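Local coordinates for protein acetyltransferase of GNAT family (PDB 3D8P) that probably transfers an acetyl group from acetyl-coenzyme A to an acceptor substrate, at residues E16-I21 with P39-I44; N5-N10 with F55-N60. All blocks are in the same frame, centred on the assembly; numbering follows the deposited sequence.

Contact 1 (E16-I21 with P39-I44)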
loop_
_atom_site.group_PDB
_atom_site.type_symbol
_atom_site.label_atom_id
_atom_site.label_comp_id
_atom_site.label_asym_id
_atom_site.label_seq_id
_atom_site.Cartn_x
_atom_site.Cartn_y
_atom_site.Cartn_z
ATOM N N GLU A 16 -2.090 -16.095 -3.529
ATOM C CA GLU A 16 -3.325 -15.339 -3.665
ATOM C C GLU A 16 -3.057 -13.838 -3.775
ATOM O O GLU A 16 -3.646 -13.168 -4.628
ATOM C CB GLU A 16 -4.290 -15.612 -2.499
ATOM C CG GLU A 16 -5.695 -15.041 -2.773
ATOM C CD GLU A 16 -6.660 -15.161 -1.610
ATOM O OE1 GLU A 16 -6.408 -15.940 -0.680
ATOM O OE2 GLU A 16 -7.698 -14.476 -1.638
ATOM N N LEU A 17 -2.163 -13.331 -2.922
ATOM C CA LEU A 17 -1.803 -11.919 -2.900
ATOM C C LEU A 17 -1.223 -11.477 -4.221
ATOM O O LEU A 17 -1.644 -10.490 -4.793
ATOM C CB LEU A 17 -0.784 -11.640 -1.799
ATOM C CG LEU A 17 -0.293 -10.184 -1.697
ATOM C CD1 LEU A 17 -1.468 -9.301 -1.457
ATOM C CD2 LEU A 17 0.732 -9.971 -0.594
ATOM N N ILE A 18 -0.241 -12.225 -4.706
ATOM C CA ILE A 18 0.372 -11.949 -6.001
ATOM C C ILE A 18 -0.642 -11.971 -7.167
ATOM O O ILE A 18 -0.651 -11.036 -7.981
ATOM C CB ILE A 18 1.547 -12.885 -6.269
ATOM C CG1 ILE A 18 2.661 -12.605 -5.245
ATOM C CG2 ILE A 18 2.078 -12.674 -7.688
ATOM C CD1 ILE A 18 3.709 -13.696 -5.162
ATOM N N GLU A 19 -1.499 -12.987 -7.254
ATOM C CA GLU A 19 -2.534 -13.014 -8.301
ATOM C C GLU A 19 -3.545 -11.869 -8.211
ATOM O O GLU A 19 -4.019 -11.376 -9.239
ATOM C CB GLU A 19 -3.302 -14.318 -8.296
ATOM C CG GLU A 19 -4.289 -14.422 -9.461
ATOM N N PHE A 20 -3.878 -11.467 -6.985
ATOM C CA PHE A 20 -4.780 -10.337 -6.719
ATOM C C PHE A 20 -4.198 -9.031 -7.236
ATOM O O PHE A 20 -4.825 -8.320 -7.997
ATOM C CB PHE A 20 -5.051 -10.238 -5.203
ATOM C CG PHE A 20 -5.889 -9.058 -4.789
ATOM C CD1 PHE A 20 -7.268 -9.102 -4.882
ATOM C CD2 PHE A 20 -5.300 -7.916 -4.280
ATOM C CE1 PHE A 20 -8.028 -8.027 -4.487
ATOM C CE2 PHE A 20 -6.065 -6.838 -3.885
ATOM C CZ PHE A 20 -7.425 -6.898 -3.982
ATOM N N ILE A 21 -2.990 -8.709 -6.809
ATOM C CA ILE A 21 -2.342 -7.486 -7.230
ATOM C C ILE A 21 -2.152 -7.478 -8.767
ATOM O O ILE A 21 -2.562 -6.531 -9.443
ATOM C CB ILE A 21 -1.019 -7.297 -6.439
ATOM C CG1 ILE A 21 -1.350 -7.011 -4.965
ATOM C CG2 ILE A 21 -0.199 -6.188 -7.033
ATOM C CD1 ILE A 21 -0.158 -6.712 -4.037
ATOM N N PRO A 39 9.776 -8.195 -7.022
ATOM C CA PRO A 39 10.359 -9.185 -6.112
ATOM C C PRO A 39 9.969 -9.036 -4.639
ATOM O O PRO A 39 9.977 -10.025 -3.933
ATOM C CB PRO A 39 11.875 -8.998 -6.308
ATOM C CG PRO A 39 12.024 -7.603 -6.959
ATOM C CD PRO A 39 10.814 -7.448 -7.780
ATOM N N ASP A 40 9.640 -7.835 -4.165
ATOM C CA ASP A 40 9.242 -7.657 -2.758
ATOM C C ASP A 40 8.076 -8.551 -2.408
ATOM O O ASP A 40 8.017 -9.044 -1.293
ATOM C CB ASP A 40 8.907 -6.194 -2.382
ATOM C CG ASP A 40 7.866 -5.563 -3.298
ATOM O OD1 ASP A 40 8.096 -5.574 -4.526
ATOM O OD2 ASP A 40 6.859 -5.012 -2.776
ATOM N N LEU A 41 7.183 -8.789 -3.368
ATOM C CA LEU A 41 6.043 -9.678 -3.151
ATOM C C LEU A 41 6.427 -11.160 -2.955
ATOM O O LEU A 41 5.640 -11.926 -2.438
ATOM C CB LEU A 41 5.032 -9.545 -4.290
ATOM C CG LEU A 41 4.393 -8.190 -4.552
ATOM C CD1 LEU A 41 3.396 -8.303 -5.726
ATOM C CD2 LEU A 41 3.739 -7.640 -3.268
ATOM N N GLU A 42 7.632 -11.554 -3.351
ATOM C CA GLU A 42 8.089 -12.930 -3.187
ATOM C C GLU A 42 8.432 -13.267 -1.734
ATOM O O GLU A 42 8.457 -14.441 -1.359
ATOM C CB GLU A 42 9.356 -13.197 -4.037
ATOM C CG GLU A 42 9.189 -13.041 -5.538
ATOM C CD GLU A 42 8.100 -13.935 -6.134
ATOM O OE1 GLU A 42 7.713 -14.955 -5.508
ATOM O OE2 GLU A 42 7.637 -13.617 -7.252
ATOM N N ASN A 43 8.755 -12.239 -0.950
ATOM C CA ASN A 43 9.217 -12.404 0.418
ATOM C C ASN A 43 8.593 -11.253 1.270
ATOM O O ASN A 43 9.316 -10.377 1.681
ATOM C CB ASN A 43 10.801 -12.324 0.518
ATOM C CG ASN A 43 11.616 -13.239 -0.528
ATOM O OD1 ASN A 43 11.766 -12.900 -1.715
ATOM N ND2 ASN A 43 12.254 -14.308 -0.015
ATOM N N ILE A 44 7.277 -11.253 1.512
ATOM C CA ILE A 44 6.594 -10.166 2.236
ATOM C C ILE A 44 7.035 -10.088 3.686
ATOM O O ILE A 44 7.263 -8.981 4.179
ATOM C CB ILE A 44 4.992 -10.226 2.190
ATOM C CG1 ILE A 44 4.404 -9.996 0.788
ATOM C CG2 ILE A 44 4.354 -9.178 3.099
ATOM C CD1 ILE A 44 4.495 -8.611 0.251
#
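Apolar side chains of L17, I18 and I21 on helix 14-28 meet L41 of the turn before helix 44-49 and I44 at the start of that helix, a buried contact on one side of the central sheet of the GNAT acetyltransferase fold. It illustrates how an irregular segment can be fastened to a helix by apolar side chains, with polar ties lying around them. E42 N bonds back to P39 O within the turn, E42 O accepts a hydrogen bond from K14 NZ at the start of helix 14-28, E42 OE2 forms a salt bridge with R35, and D40 OD2 is hydrogen-bonded to Y48.

L41 is the central piece, with I18 and I21, one helical turn apart, both against it. The side chains of I18 and L41 run past each other in opposite directions, which sets I18 CG1 4.0 Å from L41 CB. Beyond that point the I18 chain continues extended, its chi2 of 164° carrying CD1 on to the backbone, 3.8 Å from L41 O. The same methyl comes within 4.2 Å of E42 OE1, although the CB of E42 sets out away from the helix and the chain bends back. Farther along the helix, I21 and L41 reach for each other tip to tip, I21 CD1 lying 4.1 Å from L41 CD2.

At the other end L17 and I44 also meet tip to tip. L17 holds CG opposite its backbone N (chi1 178°), and the residue also packs on F55 and L57 of strand 54-59 and on I65 and T68 of strand 65-73. Toward the turn it is CD2 that makes the contact, 3.9 Å from I44 CG1 and 4.1 Å from I44 CD1.

Contact 2 (N5-N10 with F55-N60); sequences NIIEYN and FWLAIN. With ACT (acetate ion), chain D.
N5 to E8 and W56 to I59 pair as antiparallel strands, N5 with I59 and I7 with L57 as hydrogen-bonded pairs, I6 with A58 and E8 with W56 as non-hydrogen-bonded ones, and Y9 N prolongs the ladder to F55 O at 2.9 Å. Within this chain strand 5-8 is an outermost strand of the GNAT sheet, and 54-59 joins it to 65-73.

The two faces are built differently. On that of I7, L57 and I59, both isoleucines put CG1 between the backbone N and the carbonyl carbon (chi1 59° and 64°), and their side chains cross at about a right angle with I7 CD1 3.7 Å from I59 CD1. I7 CG1 also lies 4.0 Å from L57 CB, and Y13 packs on all three residues. On the other face, turned to helix 95-109, I6 divides its branches: CD1 rests on A58 CB at 3.6 Å, while CG2 meets W56 CB at 3.8 Å.

W56 brings the CE3 side of its indole alongside E8, with CZ3 3.8 Å from E8 CB. A water sits over the centre of one indole face; it accepts from F55 N and donates to E8 OE2, 3.0 Å away, bridging the strands beyond the last ladder bond. W56 also makes a cation-pi contact with K102.

Y9 lays CB by the F55 ring and extends away from the strands, its OH directed at OXT of an acetate ion, which lies at the ring edge and is bound also by E45 N. The separation of 2.4 Å between Y9 OH and acetate OXT is very short, so its exact value deserves caution; the chemistry is consistent with a spot that can hold a small anion, probably occupied from the crystallisation liquor, where a tyrosine hydroxyl and a backbone N-H converge.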
loop_
_atom_site.group_PDB
_atom_site.type_symbol
_atom_site.label_atom_id
_atom_site.label_comp_id
_atom_site.label_asym_id
_atom_site.label_seq_id
_atom_site.Cartn_x
_atom_site.Cartn_y
_atom_site.Cartn_z
ATOM N N ASN A 5 -12.790 -7.913 7.464
ATOM C CA ASN A 5 -11.834 -7.897 8.588
ATOM C C ASN A 5 -10.440 -7.575 8.073
ATOM O O ASN A 5 -10.112 -7.939 6.951
ATOM C CB ASN A 5 -11.758 -9.275 9.232
ATOM C CG ASN A 5 -13.100 -9.917 9.347
ATOM O OD1 ASN A 5 -14.025 -9.330 9.919
ATOM N ND2 ASN A 5 -13.235 -11.127 8.786
ATOM N N ILE A 6 -9.626 -6.927 8.903
ATOM C CA ILE A 6 -8.247 -6.591 8.542
ATOM C C ILE A 6 -7.335 -7.500 9.363
ATOM O O ILE A 6 -7.439 -7.539 10.572
ATOM C CB ILE A 6 -7.867 -5.086 8.802
ATOM C CG1 ILE A 6 -8.858 -4.113 8.166
ATOM C CG2 ILE A 6 -6.469 -4.761 8.288
ATOM C CD1 ILE A 6 -8.964 -4.198 6.703
ATOM N N ILE A 7 -6.449 -8.223 8.684
ATOM C CA ILE A 7 -5.478 -9.089 9.328
ATOM C C ILE A 7 -4.079 -8.781 8.805
ATOM O O ILE A 7 -3.906 -8.148 7.760
ATOM C CB ILE A 7 -5.777 -10.584 9.074
ATOM C CG1 ILE A 7 -5.784 -10.889 7.557
ATOM C CG2 ILE A 7 -7.090 -10.977 9.791
ATOM C CD1 ILE A 7 -5.741 -12.355 7.201
ATOM N N GLU A 8 -3.073 -9.213 9.546
ATOM C CA GLU A 8 -1.725 -9.109 9.074
ATOM C C GLU A 8 -1.541 -10.199 8.027
ATOM O O GLU A 8 -2.139 -11.287 8.113
ATOM C CB GLU A 8 -0.726 -9.299 10.210
ATOM C CG GLU A 8 0.714 -8.975 9.787
ATOM C CD GLU A 8 1.678 -8.877 10.962
ATOM O OE1 GLU A 8 2.078 -9.934 11.505
ATOM O OE2 GLU A 8 2.073 -7.738 11.310
ATOM N N TYR A 9 -0.735 -9.894 7.019
ATOM C CA TYR A 9 -0.357 -10.885 6.028
ATOM C C TYR A 9 0.290 -12.078 6.746
ATOM O O TYR A 9 1.036 -11.891 7.702
ATOM C CB TYR A 9 0.645 -10.271 5.050
ATOM C CG TYR A 9 1.357 -11.279 4.160
ATOM C CD1 TYR A 9 0.819 -11.643 2.930
ATOM C CD2 TYR A 9 2.563 -11.858 4.546
ATOM C CE1 TYR A 9 1.437 -12.560 2.122
ATOM C CE2 TYR A 9 3.191 -12.788 3.743
ATOM C CZ TYR A 9 2.625 -13.116 2.520
ATOM O OH TYR A 9 3.227 -14.025 1.699
ATOM N N ASN A 10 -0.030 -13.290 6.295
ATOM C CA ASN A 10 0.739 -14.471 6.672
ATOM C C ASN A 10 1.097 -15.207 5.364
ATOM O O ASN A 10 0.482 -14.913 4.317
ATOM C CB ASN A 10 0.058 -15.323 7.757
ATOM C CG ASN A 10 -1.125 -16.105 7.244
ATOM O OD1 ASN A 10 -0.971 -16.977 6.406
ATOM N ND2 ASN A 10 -2.309 -15.843 7.803
ATOM N N PHE A 55 2.229 -5.082 6.618
ATOM C CA PHE A 55 1.466 -5.538 5.472
ATOM C C PHE A 55 0.165 -6.146 5.999
ATOM O O PHE A 55 0.167 -7.144 6.747
ATOM C CB PHE A 55 2.259 -6.485 4.554
ATOM C CG PHE A 55 1.797 -6.425 3.146
ATOM C CD1 PHE A 55 0.540 -6.917 2.799
ATOM C CD2 PHE A 55 2.554 -5.806 2.174
ATOM C CE1 PHE A 55 0.075 -6.842 1.513
ATOM C CE2 PHE A 55 2.098 -5.729 0.878
ATOM C CZ PHE A 55 0.853 -6.247 0.539
ATOM N N TRP A 56 -0.940 -5.496 5.628
ATOM C CA TRP A 56 -2.276 -5.849 6.083
ATOM C C TRP A 56 -3.140 -6.291 4.913
ATOM O O TRP A 56 -2.971 -5.821 3.776
ATOM C CB TRP A 56 -2.945 -4.657 6.777
ATOM C CG TRP A 56 -2.158 -4.066 7.913
ATOM C CD1 TRP A 56 -1.436 -2.895 7.888
ATOM C CD2 TRP A 56 -2.004 -4.601 9.238
ATOM N NE1 TRP A 56 -0.843 -2.680 9.106
ATOM C CE2 TRP A 56 -1.174 -3.706 9.955
ATOM C CE3 TRP A 56 -2.494 -5.741 9.891
ATOM C CZ2 TRP A 56 -0.827 -3.914 11.288
ATOM C CZ3 TRP A 56 -2.147 -5.955 11.204
ATOM C CH2 TRP A 56 -1.305 -5.047 11.892
ATOM N N LEU A 57 -4.044 -7.219 5.197
ATOM C CA LEU A 57 -5.001 -7.705 4.214
ATOM C C LEU A 57 -6.402 -7.440 4.708
ATOM O O LEU A 57 -6.716 -7.701 5.866
ATOM C CB LEU A 57 -4.860 -9.218 4.014
ATOM C CG LEU A 57 -3.467 -9.726 3.670
ATOM C CD1 LEU A 57 -3.479 -11.229 3.566
ATOM C CD2 LEU A 57 -2.957 -9.075 2.374
ATOM N N ALA A 58 -7.246 -6.931 3.820
ATOM C CA ALA A 58 -8.675 -6.856 4.069
ATOM C C ALA A 58 -9.205 -8.154 3.479
ATOM O O ALA A 58 -8.911 -8.483 2.311
ATOM C CB ALA A 58 -9.286 -5.660 3.394
ATOM N N ILE A 59 -9.952 -8.906 4.293
ATOM C CA ILE A 59 -10.456 -10.191 3.889
ATOM C C ILE A 59 -11.969 -10.285 4.113
ATOM O O ILE A 59 -12.528 -9.669 5.017
ATOM C CB ILE A 59 -9.694 -11.350 4.617
ATOM C CG1 ILE A 59 -9.926 -11.304 6.135
ATOM C CG2 ILE A 59 -8.184 -11.302 4.299
ATOM C CD1 ILE A 59 -9.437 -12.560 6.896
ATOM N N ASN A 60 -12.627 -11.077 3.284
ATOM C CA ASN A 60 -14.064 -11.251 3.395
ATOM C C ASN A 60 -14.404 -12.435 4.320
ATOM O O ASN A 60 -13.526 -12.965 5.018
ATOM C CB ASN A 60 -14.673 -11.380 1.989
ATOM C CG ASN A 60 -14.242 -12.639 1.257
ATOM O OD1 ASN A 60 -13.593 -13.522 1.817
ATOM N ND2 ASN A 60 -14.638 -12.736 -0.010
HETATM C C ACT D . 6.658 -15.022 2.183
HETATM O O ACT D . 7.035 -14.206 3.067
HETATM O OXT ACT D . 5.421 -15.027 1.973
HETATM C CH3 ACT D . 7.592 -15.939 1.419
HETATM O O HOH W 1 1.568 -5.558 9.386
#

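How the contacts relate
The two contacts show how two layers of a fold meet: their centres lie 13 Å apart, and they touch. Strand 5-8 is followed, after a short loop, by helix 14-28, the turn before helix 44-49 comes next, and strand 54-59 comes last, so contact 1 is nested inside the loop that contact 2 closes. Contact 2 makes the edge of the sheet, and contact 1 packs the helical layer on one side of it. I44 and L17 form the seam, I44 CB lying 3.5 Å from Y9 CE2 and L17 CD2 3.8 Å from F55 CE1. Sheet edge and helical layer are thus joined by side-chain packing through L17 and I44 in the N-terminal part of this GNAT protein.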